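Local coordinates for peptidoglycan-recognition protein-LC isoform LCa (Drosophila melanogaster, PDB 2F2L) that probably helps recognise bacterial peptidoglycan through this extracellular domain and, as the whole membrane protein, activates the imd/Relish pathway of the humoral response, at residues 64-70 with 97-103. Residues are numbered along the deposited sequence; the frame is centred on the assembly and turned at random.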
ATOM      1  N   ALA A  64       4.341  -3.875 -10.726  1.00 18.45           N
ATOM      2  CA  ALA A  64       4.688  -4.267 -12.085  1.00 18.47           C
ATOM      3  C   ALA A  64       3.877  -5.460 -12.604  1.00 18.82           C
ATOM      4  O   ALA A  64       3.850  -5.705 -13.820  1.00 19.05           O
ATOM      5  CB  ALA A  64       6.215  -4.551 -12.194  1.00 18.28           C
ATOM      6  N   TYR A  65       3.189  -6.167 -11.703  1.00 19.28           N
ATOM      7  CA  TYR A  65       2.671  -7.503 -11.992  1.00 19.35           C
ATOM      8  C   TYR A  65       1.150  -7.592 -12.022  1.00 19.64           C
ATOM      9  O   TYR A  65       0.451  -6.839 -11.366  1.00 18.57           O
ATOM     10  CB  TYR A  65       3.202  -8.512 -10.969  1.00 19.91           C
ATOM     11  CG  TYR A  65       4.660  -8.348 -10.643  1.00 19.35           C
ATOM     12  CD1 TYR A  65       5.647  -8.730 -11.536  1.00 19.64           C
ATOM     13  CD2 TYR A  65       5.045  -7.795  -9.437  1.00 19.69           C
ATOM     14  CE1 TYR A  65       6.998  -8.545 -11.230  1.00 18.64           C
ATOM     15  CE2 TYR A  65       6.354  -7.613  -9.124  1.00 19.59           C
ATOM     16  CZ  TYR A  65       7.332  -7.976 -10.011  1.00 19.43           C
ATOM     17  OH  TYR A  65       8.632  -7.783  -9.619  1.00 19.33           O
ATOM     18  N   ASN A  66       0.642  -8.557 -12.783  1.00 19.79           N
ATOM     19  CA  ASN A  66      -0.794  -8.797 -12.807  1.00 19.67           C
ATOM     20  C   ASN A  66      -1.311  -9.396 -11.497  1.00 19.49           C
ATOM     21  O   ASN A  66      -2.317  -8.940 -10.964  1.00 19.12           O
ATOM     22  CB  ASN A  66      -1.166  -9.647 -14.012  1.00 19.49           C
ATOM     23  CG  ASN A  66      -0.858  -8.939 -15.313  1.00 19.19           C
ATOM     24  OD1 ASN A  66       0.171  -9.204 -15.922  1.00 19.52           O
ATOM     25  ND2 ASN A  66      -1.738  -8.011 -15.730  1.00 17.87           N
ATOM     26  N   PHE A  67      -0.600 -10.391 -10.987  1.00 19.36           N
ATOM     27  CA  PHE A  67      -0.943 -11.049  -9.715  1.00 19.18           C
ATOM     28  C   PHE A  67       0.336 -11.380  -9.020  1.00 19.08           C
ATOM     29  O   PHE A  67       1.344 -11.571  -9.682  1.00 19.97           O
ATOM     30  CB  PHE A  67      -1.749 -12.335  -9.958  1.00 18.75           C
ATOM     31  CG  PHE A  67      -3.087 -12.083 -10.572  1.00 18.19           C
ATOM     32  CD1 PHE A  67      -4.155 -11.703  -9.787  1.00 18.75           C
ATOM     33  CD2 PHE A  67      -3.263 -12.167 -11.942  1.00 18.92           C
ATOM     34  CE1 PHE A  67      -5.393 -11.440 -10.356  1.00 18.81           C
ATOM     35  CE2 PHE A  67      -4.492 -11.900 -12.517  1.00 18.04           C
ATOM     36  CZ  PHE A  67      -5.552 -11.541 -11.727  1.00 18.58           C
ATOM     37  N   LEU A  68       0.292 -11.419  -7.690  1.00 19.14           N
ATOM     38  CA  LEU A  68       1.409 -11.846  -6.867  1.00 19.30           C
ATOM     39  C   LEU A  68       0.948 -13.006  -5.968  1.00 19.51           C
ATOM     40  O   LEU A  68      -0.148 -12.970  -5.425  1.00 20.08           O
ATOM     41  CB  LEU A  68       1.941 -10.694  -6.010  1.00 19.25           C
ATOM     42  CG  LEU A  68       2.448  -9.464  -6.802  1.00 19.55           C
ATOM     43  CD1 LEU A  68       1.361  -8.411  -6.907  1.00 19.60           C
ATOM     44  CD2 LEU A  68       3.691  -8.859  -6.153  1.00 19.73           C
ATOM     45  N   ILE A  69       1.792 -14.018  -5.811  1.00 19.32           N
ATOM     46  CA  ILE A  69       1.439 -15.214  -5.041  1.00 19.49           C
ATOM     47  C   ILE A  69       2.320 -15.316  -3.811  1.00 19.10           C
ATOM     48  O   ILE A  69       3.541 -15.422  -3.903  1.00 19.28           O
ATOM     49  CB  ILE A  69       1.594 -16.487  -5.878  1.00 19.82           C
ATOM     50  CG1 ILE A  69       1.066 -16.260  -7.312  1.00 20.49           C
ATOM     51  CG2 ILE A  69       0.945 -17.690  -5.153  1.00 19.18           C
ATOM     52  CD1 ILE A  69      -0.175 -16.971  -7.675  1.00 22.15           C
ATOM     53  N   GLY A  70       1.686 -15.278  -2.651  1.00 19.19           N
ATOM     54  CA  GLY A  70       2.400 -15.294  -1.380  1.00 19.68           C
ATOM     55  C   GLY A  70       2.566 -16.696  -0.812  1.00 19.49           C
ATOM     56  O   GLY A  70       1.795 -17.605  -1.132  1.00 19.77           O
ATOM     57  N   SER A  97       1.181 -10.928 -22.534  1.00 19.07           N
ATOM     58  CA  SER A  97       1.315 -11.876 -21.427  1.00 19.07           C
ATOM     59  C   SER A  97       0.623 -11.379 -20.170  1.00 19.46           C
ATOM     60  O   SER A  97       0.204 -10.228 -20.089  1.00 19.34           O
ATOM     61  CB  SER A  97       2.795 -12.152 -21.118  1.00 19.47           C
ATOM     62  OG  SER A  97       3.499 -10.968 -20.734  1.00 19.69           O
ATOM     63  N   LEU A  98       0.478 -12.293 -19.216  1.00 19.25           N
ATOM     64  CA  LEU A  98       0.162 -11.971 -17.841  1.00 18.98           C
ATOM     65  C   LEU A  98       1.351 -12.424 -17.022  1.00 18.88           C
ATOM     66  O   LEU A  98       2.037 -13.398 -17.386  1.00 18.52           O
ATOM     67  CB  LEU A  98      -1.077 -12.728 -17.377  1.00 18.96           C
ATOM     68  CG  LEU A  98      -2.431 -12.264 -17.907  1.00 20.27           C
ATOM     69  CD1 LEU A  98      -3.453 -13.346 -17.635  1.00 20.27           C
ATOM     70  CD2 LEU A  98      -2.886 -10.914 -17.291  1.00 21.23           C
ATOM     71  N   SER A  99       1.605 -11.713 -15.928  1.00 18.75           N
ATOM     72  CA  SER A  99       2.694 -12.041 -15.019  1.00 18.59           C
ATOM     73  C   SER A  99       2.186 -12.488 -13.647  1.00 18.43           C
ATOM     74  O   SER A  99       1.266 -11.880 -13.082  1.00 18.15           O
ATOM     75  CB  SER A  99       3.645 -10.861 -14.849  1.00 18.76           C
ATOM     76  OG  SER A  99       2.985  -9.687 -14.403  1.00 18.23           O
ATOM     77  N   PHE A 100       2.770 -13.581 -13.151  1.00 18.44           N
ATOM     78  CA  PHE A 100       2.562 -14.061 -11.787  1.00 18.90           C
ATOM     79  C   PHE A 100       3.899 -13.887 -11.093  1.00 19.10           C
ATOM     80  O   PHE A 100       4.868 -14.546 -11.453  1.00 18.89           O
ATOM     81  CB  PHE A 100       2.198 -15.558 -11.704  1.00 18.99           C
ATOM     82  CG  PHE A 100       0.877 -15.941 -12.326  1.00 19.06           C
ATOM     83  CD1 PHE A 100      -0.008 -15.010 -12.840  1.00 19.72           C
ATOM     84  CD2 PHE A 100       0.522 -17.284 -12.379  1.00 19.40           C
ATOM     85  CE1 PHE A 100      -1.221 -15.410 -13.392  1.00 19.28           C
ATOM     86  CE2 PHE A 100      -0.675 -17.680 -12.939  1.00 18.74           C
ATOM     87  CZ  PHE A 100      -1.545 -16.752 -13.444  1.00 18.56           C
ATOM     88  N   ALA A 101       3.950 -13.004 -10.101  1.00 19.70           N
ATOM     89  CA  ALA A 101       5.168 -12.806  -9.320  1.00 19.64           C
ATOM     90  C   ALA A 101       5.065 -13.617  -8.027  1.00 19.65           C
ATOM     91  O   ALA A 101       4.033 -13.605  -7.353  1.00 19.95           O
ATOM     92  CB  ALA A 101       5.363 -11.356  -9.003  1.00 19.96           C
ATOM     93  N   TYR A 102       6.145 -14.308  -7.683  1.00 19.50           N
ATOM     94  CA  TYR A 102       6.181 -15.149  -6.495  1.00 19.56           C
ATOM     95  C   TYR A 102       6.904 -14.358  -5.416  1.00 19.50           C
ATOM     96  O   TYR A 102       8.021 -13.910  -5.614  1.00 19.29           O
ATOM     97  CB  TYR A 102       6.819 -16.522  -6.843  1.00 19.51           C
ATOM     98  CG  TYR A 102       5.847 -17.299  -7.707  1.00 18.77           C
ATOM     99  CD1 TYR A 102       4.970 -18.209  -7.140  1.00 17.89           C
ATOM    100  CD2 TYR A 102       5.703 -17.009  -9.064  1.00 20.12           C
ATOM    101  CE1 TYR A 102       4.030 -18.885  -7.911  1.00 18.65           C
ATOM    102  CE2 TYR A 102       4.757 -17.662  -9.846  1.00 18.27           C
ATOM    103  CZ  TYR A 102       3.923 -18.602  -9.265  1.00 19.45           C
ATOM    104  OH  TYR A 102       2.968 -19.241 -10.035  1.00 18.64           O
ATOM    105  N   ILE A 103       6.229 -14.140  -4.291  1.00 19.63           N
ATOM    106  CA  ILE A 103       6.787 -13.295  -3.234  1.00 19.61           C
ATOM    107  C   ILE A 103       7.900 -14.037  -2.503  1.00 19.65           C
ATOM    108  O   ILE A 103       7.654 -15.012  -1.804  1.00 19.60           O
ATOM    109  CB  ILE A 103       5.735 -12.818  -2.241  1.00 19.48           C
ATOM    110  CG1 ILE A 103       4.635 -12.057  -2.983  1.00 18.68           C
ATOM    111  CG2 ILE A 103       6.384 -11.940  -1.152  1.00 19.66           C
ATOM    112  CD1 ILE A 103       3.410 -11.800  -2.166  1.00 18.85           C
TER
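Two neighbouring parallel strands, 67-69 and 98-102, meet at the centre of the mixed β-sheet of this amidase-like PGRP fold, between helices 40-57 and 113-128. Four backbone bonds zip them together: F67 N to S99 O, A101 N to F67 O (3.0 Å), I69 N to A101 O (2.8 Å) and I103 N to I69 O (3.0 Å). Ahead of this run the backbone N-H groups turn to side-chain acceptors. N66 N donates to S99 OG (3.1 Å), while S99 N donates to N66 OD1 (2.9 Å) from 23° out of the amide's carbonyl plane. A chi1 of 56° sets S99 OG between its own N and carbonyl carbon, facing N66. The N66 amide is fixed further by ND2, which bonds to the carbonyls of K83 and G80, and L98 CD2 lies over one face of the amide, 3.5 Å from N66 CG. Toward helix 113-128, I69 CG1 sits over the rim of one face of the Y102 ring, whose hydroxyl bonds to T119. Toward helix 40-57, the Y65 ring is sandwiched between A64 CB and A101 CB; the A101 methyl makes a CH-π contact 3.5 Å from the Y65 ring centroid, only 12° off its normal.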